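Local coordinates for protein flavoredoxin (Desulfovibrio vulgaris str. 'Miyazaki F', PDB 2D5M) that binds flavin mononucleotide and probably carries electrons in a sulfate-reducing bacterium, as a member of the flavin reductase-like family, at residues S41-I46 and K121-I126; R73-H78 and L96-V101. All blocks are in the same frame, centred on the assembly; numbering follows the deposited sequence.

Both contacts belong to one flavin reductase-like domain, but they lie on opposite sides of the chain's centre. Their centres are 26 Å apart, their nearest atoms about 13 Å. Contact 2 is nested in the stretch of chain that contact 1 closes. Contact 1 joins parts of the main antiparallel sheet, and contact 2 joins a helix to a helix end and the loop after it. Neither is right at the flavin: the side chain of Ser-45 in contact 1 is about 12 Å from an FMN, and that of Leu-96 in contact 2 about 10 Å. Ser-45 is much nearer a zinc ion, at about 4 Å. Both contacts also touch the second subunit.

Contact 1. Residues S41-I46 and K121-I126; sequences SQPPSI and KLIHQI
Ile-123 meets Ser-45 and Pro-43 with a single methyl, CD1. This methyl lies 3.8 Å from Ser-45 OG and 4.0 Å from Pro-43 CG. Ile-123 CG1 stands between its backbone N and carbonyl carbon (chi1 57°), and CD1 extends from there to the two residues. The tighter part is at Ser-45, which is buried. Its hydroxyl donates a hydrogen bond of 2.8 Å from OG to Pro-43 O. The donor sits above the carbonyl plane, 52° out of it. This bond ties the hydroxyl to its own segment, and the methyl of Ile-123 packs beside the oxygen. The looser part is at Pro-43. Its ring and the isoleucine chain pass alongside, pointing opposite ways, and both residues are partly exposed. The total buried surface is small, 72 Å².

The peptide bond before Pro-43 is cis. It lies in the tight turn between strands 28-41 and 44-48, with backbone angles close to a type VIb turn. Cys-39, a zinc ligand, pairs with Ser-45 through the backbone, and Ser-41 OG is hydrogen-bonded to Trp-35 NE1 of the second subunit. Strand 133-144 pairs with both 44-48 and 116-126, so Ile-123 reaches across an intervening strand. Two residues, Ile-123 and His-124, sit across from the one residue Ile-135, which makes a classic beta bulge in this antiparallel sheet.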
ATOM      1  N   SER A  41       8.746 -10.788  -1.998  1.00  6.82           N
ATOM      2  CA  SER A  41       8.307 -12.095  -1.602  1.00  7.36           C
ATOM      3  C   SER A  41       9.446 -12.993  -1.106  1.00  7.22           C
ATOM      4  O   SER A  41       9.179 -14.026  -0.508  1.00  9.52           O
ATOM      5  CB  SER A  41       7.556 -12.799  -2.722  1.00  7.96           C
ATOM      6  OG  SER A  41       6.382 -12.042  -2.931  1.00  9.97           O
ATOM      7  N   GLN A  42      10.708 -12.640  -1.386  1.00  7.48           N
ATOM      8  CA  GLN A  42      11.825 -13.434  -0.889  1.00  7.96           C
ATOM      9  C   GLN A  42      12.935 -12.526  -0.380  1.00  9.09           C
ATOM     10  O   GLN A  42      13.584 -11.947  -1.218  1.00 13.22           O
ATOM     11  CB  GLN A  42      12.417 -14.380  -1.943  1.00  8.33           C
ATOM     12  CG  GLN A  42      13.418 -15.337  -1.280  1.00 10.19           C
ATOM     13  CD  GLN A  42      12.717 -16.352  -0.425  1.00 10.60           C
ATOM     14  OE1 GLN A  42      12.323 -17.476  -0.851  1.00 12.82           O
ATOM     15  NE2 GLN A  42      12.507 -16.073   0.764  1.00 12.37           N
ATOM     16  N   PRO A  43      13.166 -12.409   0.907  1.00 10.16           N
ATOM     17  CA  PRO A  43      12.255 -12.873   1.983  1.00 10.23           C
ATOM     18  C   PRO A  43      11.016 -12.034   1.945  1.00  8.05           C
ATOM     19  O   PRO A  43      11.081 -10.893   1.451  1.00  8.23           O
ATOM     20  CB  PRO A  43      13.070 -12.692   3.268  1.00 14.37           C
ATOM     21  CG  PRO A  43      13.998 -11.598   2.941  1.00 17.32           C
ATOM     22  CD  PRO A  43      14.314 -11.642   1.465  1.00 13.22           C
ATOM     23  N   PRO A  44       9.971 -12.528   2.550  0.65  7.95           N
ATOM     24  CA  PRO A  44       8.752 -11.690   2.631  0.65  7.33           C
ATOM     25  C   PRO A  44       9.122 -10.428   3.392  0.65  6.15           C
ATOM     26  O   PRO A  44       9.707 -10.534   4.472  0.65  6.33           O
ATOM     27  CB  PRO A  44       7.775 -12.585   3.412  1.00  8.46           C
ATOM     28  CG  PRO A  44       8.690 -13.555   4.149  0.65  9.02           C
ATOM     29  CD  PRO A  44       9.861 -13.789   3.257  0.65  9.92           C
ATOM     30  N   SER A  45       8.839  -9.260   2.838  1.00  6.35           N
ATOM     31  CA  SER A  45       9.316  -7.998   3.377  1.00  6.12           C
ATOM     32  C   SER A  45       8.338  -6.867   3.181  1.00  5.92           C
ATOM     33  O   SER A  45       7.590  -6.872   2.193  1.00  6.49           O
ATOM     34  CB  SER A  45      10.626  -7.571   2.674  1.00  8.02           C
ATOM     35  OG  SER A  45      11.672  -8.503   2.721  1.00  8.82           O
ATOM     36  N   ILE A  46       8.370  -5.904   4.097  1.00  5.59           N
ATOM     37  CA  ILE A  46       7.618  -4.666   4.017  1.00  5.95           C
ATOM     38  C   ILE A  46       8.585  -3.507   4.070  1.00  5.74           C
ATOM     39  O   ILE A  46       9.516  -3.504   4.909  1.00  6.69           O
ATOM     40  CB  ILE A  46       6.553  -4.575   5.148  1.00  6.63           C
ATOM     41  CG1 ILE A  46       5.484  -5.627   4.856  1.00  7.85           C
ATOM     42  CG2 ILE A  46       5.988  -3.181   5.289  1.00  8.28           C
ATOM     43  CD1 ILE A  46       4.473  -5.809   5.996  1.00  8.06           C
ATOM     44  N   LYS A 121      12.200  -7.954  11.228  1.00  6.56           N
ATOM     45  CA  LYS A 121      13.628  -7.751  11.443  1.00  6.80           C
ATOM     46  C   LYS A 121      14.139  -6.782  10.418  1.00  6.44           C
ATOM     47  O   LYS A 121      13.932  -6.983   9.202  1.00  7.53           O
ATOM     48  CB  LYS A 121      14.380  -9.073  11.314  1.00  9.06           C
ATOM     49  CG  LYS A 121      15.890  -9.049  11.360  1.00 14.94           C
ATOM     50  CD  LYS A 121      16.553 -10.402  11.130  1.00 23.12           C
ATOM     51  CE  LYS A 121      16.312 -10.956   9.736  1.00 25.18           C
ATOM     52  NZ  LYS A 121      17.200 -12.019   9.238  1.00 46.70           N
ATOM     53  N   LEU A 122      14.849  -5.717  10.793  1.00  6.95           N
ATOM     54  CA  LEU A 122      15.389  -4.786   9.825  1.00  7.29           C
ATOM     55  C   LEU A 122      16.465  -5.477   8.973  1.00  7.46           C
ATOM     56  O   LEU A 122      17.435  -6.013   9.534  1.00  9.21           O
ATOM     57  CB  LEU A 122      16.026  -3.603  10.554  1.00  7.39           C
ATOM     58  CG  LEU A 122      16.508  -2.477   9.643  1.00  8.82           C
ATOM     59  CD1 LEU A 122      15.375  -1.858   8.870  1.00  9.34           C
ATOM     60  CD2 LEU A 122      17.301  -1.427  10.456  1.00 10.42           C
ATOM     61  N   ILE A 123      16.323  -5.425   7.661  1.00  7.87           N
ATOM     62  CA  ILE A 123      17.288  -6.030   6.742  1.00  8.45           C
ATOM     63  C   ILE A 123      17.916  -4.994   5.802  1.00  9.58           C
ATOM     64  O   ILE A 123      19.033  -5.265   5.319  1.00 11.27           O
ATOM     65  CB  ILE A 123      16.720  -7.244   5.990  1.00  9.11           C
ATOM     66  CG1 ILE A 123      15.454  -6.914   5.200  1.00  8.94           C
ATOM     67  CG2 ILE A 123      16.512  -8.393   6.955  1.00  9.38           C
ATOM     68  CD1 ILE A 123      15.134  -7.973   4.154  1.00 11.02           C
ATOM     69  N   HIS A 124      17.306  -3.856   5.538  1.00  9.56           N
ATOM     70  CA  HIS A 124      17.954  -2.846   4.721  1.00 10.48           C
ATOM     71  C   HIS A 124      17.532  -1.486   5.205  1.00  9.92           C
ATOM     72  O   HIS A 124      16.380  -1.314   5.657  1.00  9.88           O
ATOM     73  CB  HIS A 124      17.603  -2.928   3.225  1.00 11.64           C
ATOM     74  CG  HIS A 124      17.816  -4.255   2.549  1.00 12.92           C
ATOM     75  ND1 HIS A 124      19.067  -4.744   2.256  1.00 17.13           N
ATOM     76  CD2 HIS A 124      16.912  -5.180   2.087  1.00 15.54           C
ATOM     77  CE1 HIS A 124      18.925  -5.927   1.645  1.00 15.81           C
ATOM     78  NE2 HIS A 124      17.643  -6.213   1.531  1.00 15.73           N
ATOM     79  N   GLN A 125      18.382  -0.488   5.148  1.00 11.99           N
ATOM     80  CA  GLN A 125      18.059   0.916   5.399  1.00 11.93           C
ATOM     81  C   GLN A 125      18.490   1.633   4.153  1.00 13.05           C
ATOM     82  O   GLN A 125      19.710   1.778   3.874  1.00 16.16           O
ATOM     83  CB  GLN A 125      18.698   1.417   6.689  1.00 15.52           C
ATOM     84  CG  GLN A 125      18.349   2.853   7.053  1.00 19.57           C
ATOM     85  CD  GLN A 125      18.939   3.409   8.304  1.00 21.15           C
ATOM     86  OE1 GLN A 125      18.943   4.626   8.436  1.00 32.40           O
ATOM     87  NE2 GLN A 125      19.367   2.565   9.225  1.00 23.31           N
ATOM     88  N   ILE A 126      17.557   2.063   3.344  1.00 11.87           N
ATOM     89  CA  ILE A 126      17.818   2.623   2.009  1.00 13.47           C
ATOM     90  C   ILE A 126      17.732   4.118   2.056  1.00 15.92           C
ATOM     91  O   ILE A 126      16.744   4.698   2.524  1.00 16.26           O
ATOM     92  CB  ILE A 126      16.838   2.054   0.991  1.00 15.69           C
ATOM     93  CG1 ILE A 126      16.981   0.506   0.914  1.00 19.67           C
ATOM     94  CG2 ILE A 126      16.891   2.642  -0.401  1.00 19.91           C
ATOM     95  CD1 ILE A 126      15.894  -0.213   0.210  1.00 24.14           C
TER

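Contact 2. Residues R73-H78 and L96-V101; sequences RAYVRH and LGLTPV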
ATOM      1  N   ARG A  73     -11.555  -0.935  12.771  1.00  9.24           N
ATOM      2  CA  ARG A  73     -12.190   0.371  12.791  1.00  9.35           C
ATOM      3  C   ARG A  73     -12.406   0.876  14.208  1.00  8.42           C
ATOM      4  O   ARG A  73     -12.428   2.095  14.394  1.00  9.31           O
ATOM      5  CB  ARG A  73     -13.525   0.316  12.035  1.00 10.81           C
ATOM      6  CG  ARG A  73     -14.697  -0.245  12.830  1.00 10.71           C
ATOM      7  CD  ARG A  73     -15.970  -0.223  12.002  1.00 11.55           C
ATOM      8  NE  ARG A  73     -15.876  -1.059  10.849  1.00 10.86           N
ATOM      9  CZ  ARG A  73     -16.678  -1.033   9.775  1.00 10.88           C
ATOM     10  NH1 ARG A  73     -17.665  -0.152   9.707  1.00 13.84           N
ATOM     11  NH2 ARG A  73     -16.437  -1.916   8.800  1.00 11.88           N
ATOM     12  N   ALA A  74     -12.558   0.005  15.203  1.00  9.68           N
ATOM     13  CA  ALA A  74     -12.727   0.502  16.573  1.00 10.57           C
ATOM     14  C   ALA A  74     -11.562   1.318  17.099  1.00  9.03           C
ATOM     15  O   ALA A  74     -11.712   2.049  18.080  1.00 10.52           O
ATOM     16  CB  ALA A  74     -12.972  -0.727  17.487  1.00 16.99           C
ATOM     17  N   TYR A  75     -10.399   1.138  16.477  1.00  7.43           N
ATOM     18  CA  TYR A  75      -9.172   1.753  16.939  1.00  7.02           C
ATOM     19  C   TYR A  75      -8.681   2.841  15.959  1.00  6.90           C
ATOM     20  O   TYR A  75      -7.508   3.237  16.040  1.00  7.05           O
ATOM     21  CB  TYR A  75      -8.088   0.684  17.174  1.00  7.60           C
ATOM     22  CG  TYR A  75      -8.489  -0.225  18.305  1.00  7.60           C
ATOM     23  CD1 TYR A  75      -8.395   0.230  19.628  1.00  9.14           C
ATOM     24  CD2 TYR A  75      -9.012  -1.491  18.066  1.00  8.73           C
ATOM     25  CE1 TYR A  75      -8.768  -0.591  20.684  1.00  9.94           C
ATOM     26  CE2 TYR A  75      -9.379  -2.276  19.146  1.00  9.85           C
ATOM     27  CZ  TYR A  75      -9.275  -1.825  20.406  1.00  9.54           C
ATOM     28  OH  TYR A  75      -9.655  -2.614  21.488  1.00 12.58           O
ATOM     29  N   VAL A  76      -9.545   3.334  15.108  1.00  7.24           N
ATOM     30  CA  VAL A  76      -9.159   4.373  14.173  1.00  6.79           C
ATOM     31  C   VAL A  76      -8.714   5.655  14.902  1.00  6.88           C
ATOM     32  O   VAL A  76      -7.723   6.269  14.492  1.00  6.71           O
ATOM     33  CB  VAL A  76     -10.273   4.666  13.133  1.00  8.28           C
ATOM     34  CG1 VAL A  76     -11.509   5.309  13.732  1.00  8.95           C
ATOM     35  CG2 VAL A  76      -9.685   5.526  11.994  1.00  9.61           C
ATOM     36  N   ARG A  77      -9.378   6.040  16.004  1.00  7.13           N
ATOM     37  CA  ARG A  77      -8.955   7.242  16.698  1.00  7.39           C
ATOM     38  C   ARG A  77      -7.593   7.050  17.352  1.00  6.56           C
ATOM     39  O   ARG A  77      -6.737   7.942  17.371  1.00  6.72           O
ATOM     40  CB  ARG A  77     -10.002   7.631  17.737  1.00  8.50           C
ATOM     41  CG  ARG A  77     -11.368   8.013  17.126  1.00 11.90           C
ATOM     42  CD  ARG A  77     -12.353   8.503  18.157  1.00 16.16           C
ATOM     43  NE  ARG A  77     -12.002   9.885  18.516  1.00 29.08           N
ATOM     44  CZ  ARG A  77     -12.560  10.656  19.439  1.00 34.39           C
ATOM     45  NH1 ARG A  77     -13.577  10.251  20.173  1.00 33.93           N
ATOM     46  NH2 ARG A  77     -12.093  11.890  19.635  1.00 53.67           N
ATOM     47  N   HIS A  78      -7.334   5.890  17.876  1.00  6.55           N
ATOM     48  CA  HIS A  78      -6.080   5.522  18.538  1.00  6.09           C
ATOM     49  C   HIS A  78      -4.934   5.586  17.536  1.00  6.10           C
ATOM     50  O   HIS A  78      -3.852   6.096  17.827  1.00  5.93           O
ATOM     51  CB  HIS A  78      -6.157   4.135  19.174  1.00  6.61           C
ATOM     52  CG  HIS A  78      -7.336   3.872  20.069  1.00  6.94           C
ATOM     53  ND1 HIS A  78      -8.635   3.845  19.607  1.00  8.55           N
ATOM     54  CD2 HIS A  78      -7.381   3.598  21.398  1.00  8.74           C
ATOM     55  CE1 HIS A  78      -9.431   3.607  20.583  1.00  9.10           C
ATOM     56  NE2 HIS A  78      -8.716   3.443  21.733  1.00  9.96           N
ATOM     57  N   LEU A  96      -3.283   5.811  25.474  1.00  6.96           N
ATOM     58  CA  LEU A  96      -4.377   5.218  24.690  1.00  6.73           C
ATOM     59  C   LEU A  96      -5.044   4.069  25.381  1.00  7.24           C
ATOM     60  O   LEU A  96      -6.052   3.564  24.887  1.00  8.13           O
ATOM     61  CB  LEU A  96      -3.833   4.815  23.322  1.00  7.45           C
ATOM     62  CG  LEU A  96      -3.454   5.986  22.412  1.00  7.30           C
ATOM     63  CD1 LEU A  96      -2.719   5.499  21.171  1.00  8.39           C
ATOM     64  CD2 LEU A  96      -4.647   6.820  22.045  1.00  8.88           C
ATOM     65  N   GLY A  97      -4.474   3.591  26.499  1.00  7.06           N
ATOM     66  CA  GLY A  97      -4.996   2.401  27.167  1.00  7.31           C
ATOM     67  C   GLY A  97      -4.858   1.142  26.336  1.00  6.33           C
ATOM     68  O   GLY A  97      -5.755   0.293  26.337  1.00  7.25           O
ATOM     69  N   LEU A  98      -3.774   1.000  25.598  1.00  6.32           N
ATOM     70  CA  LEU A  98      -3.473  -0.163  24.797  1.00  6.72           C
ATOM     71  C   LEU A  98      -2.311  -0.948  25.369  1.00  5.85           C
ATOM     72  O   LEU A  98      -1.554  -0.428  26.226  1.00  6.53           O
ATOM     73  CB  LEU A  98      -3.130   0.311  23.348  1.00  7.02           C
ATOM     74  CG  LEU A  98      -4.252   1.003  22.617  1.00  7.42           C
ATOM     75  CD1 LEU A  98      -3.765   1.507  21.265  1.00  9.52           C
ATOM     76  CD2 LEU A  98      -5.421   0.105  22.382  1.00 11.24           C
ATOM     77  N   THR A  99      -2.153  -2.161  24.910  1.00  6.24           N
ATOM     78  CA  THR A  99      -1.210  -3.126  25.520  1.00  6.41           C
ATOM     79  C   THR A  99      -0.018  -3.344  24.611  1.00  6.13           C
ATOM     80  O   THR A  99      -0.182  -3.847  23.476  1.00  6.53           O
ATOM     81  CB  THR A  99      -1.904  -4.460  25.731  1.00  6.44           C
ATOM     82  OG1 THR A  99      -3.079  -4.280  26.547  1.00  6.97           O
ATOM     83  CG2 THR A  99      -1.017  -5.456  26.461  1.00  6.97           C
ATOM     84  N   PRO A 100       1.193  -3.034  25.077  1.00  6.32           N
ATOM     85  CA  PRO A 100       2.400  -3.290  24.282  1.00  6.23           C
ATOM     86  C   PRO A 100       2.873  -4.721  24.524  1.00  5.96           C
ATOM     87  O   PRO A 100       3.447  -5.029  25.594  1.00  7.31           O
ATOM     88  CB  PRO A 100       3.382  -2.246  24.829  1.00  6.78           C
ATOM     89  CG  PRO A 100       2.975  -2.083  26.279  1.00  6.94           C
ATOM     90  CD  PRO A 100       1.494  -2.335  26.352  1.00  6.27           C
ATOM     91  N   VAL A 101       2.561  -5.603  23.603  1.00  6.41           N
ATOM     92  CA  VAL A 101       2.873  -7.003  23.745  1.00  6.56           C
ATOM     93  C   VAL A 101       4.246  -7.271  23.159  1.00  6.84           C
ATOM     94  O   VAL A 101       4.467  -6.961  21.969  1.00  7.08           O
ATOM     95  CB  VAL A 101       1.825  -7.902  23.030  1.00  7.70           C
ATOM     96  CG1 VAL A 101       2.203  -9.334  23.150  1.00  8.91           C
ATOM     97  CG2 VAL A 101       0.433  -7.628  23.583  1.00  8.21           C
TER
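The imidazole of His-78 has the backbone O of Leu-96 at its edge, in the ring plane, and the ring of Tyr-75 over one face. Leu-96 O is 3.7 Å from His-78 CD2. Tyr-75 CD1 stands 3.6 Å above the imidazole plane, over its centre. In turn, His-78 CG lies at the edge of the Tyr-75 ring, in its plane. The tyrosine therefore turns an edge to the face of the histidine. Leu-98 CD2 approaches both rings obliquely. It comes to 3.8 Å from Tyr-75 CE1 and 4.1 Å from His-78 CD2.

The two methyls of Leu-98 have different neighbours. CD2 meets both rings; CD1 packs against His-78, 4.1 Å from its CB and also near its ring carbon CD2. Leu-96 lies against the backbone of the helix instead. Its CD1 is 3.6 Å from His-78 O, and its CD2 is 4.0 Å from His-78 CA. A chi1 of -51° turns the His-78 ring away from its own carbonyl carbon, and its CD2 side faces Leu-96 O and Leu-98.

Around this group, the ring of Tyr-75 also meets that of Phe-114, with the planes at about 40°. Leu-98 is buried and touches Phe-93 and Val-111. Arg-73 forms salt bridges to Asp-160 and to Glu-176 of the second subunit.

Tyr-75 occupies the N-cap position of helix 76-82. Gly-97, with a positive phi of 65°, is where the chain leaves helix 92-96. The arrangement is helix-to-loop packing: the first turn of one helix rests on the C-terminal end of another and on the loop leading to the small two-stranded antiparallel sheet of 100-102 and 109-111.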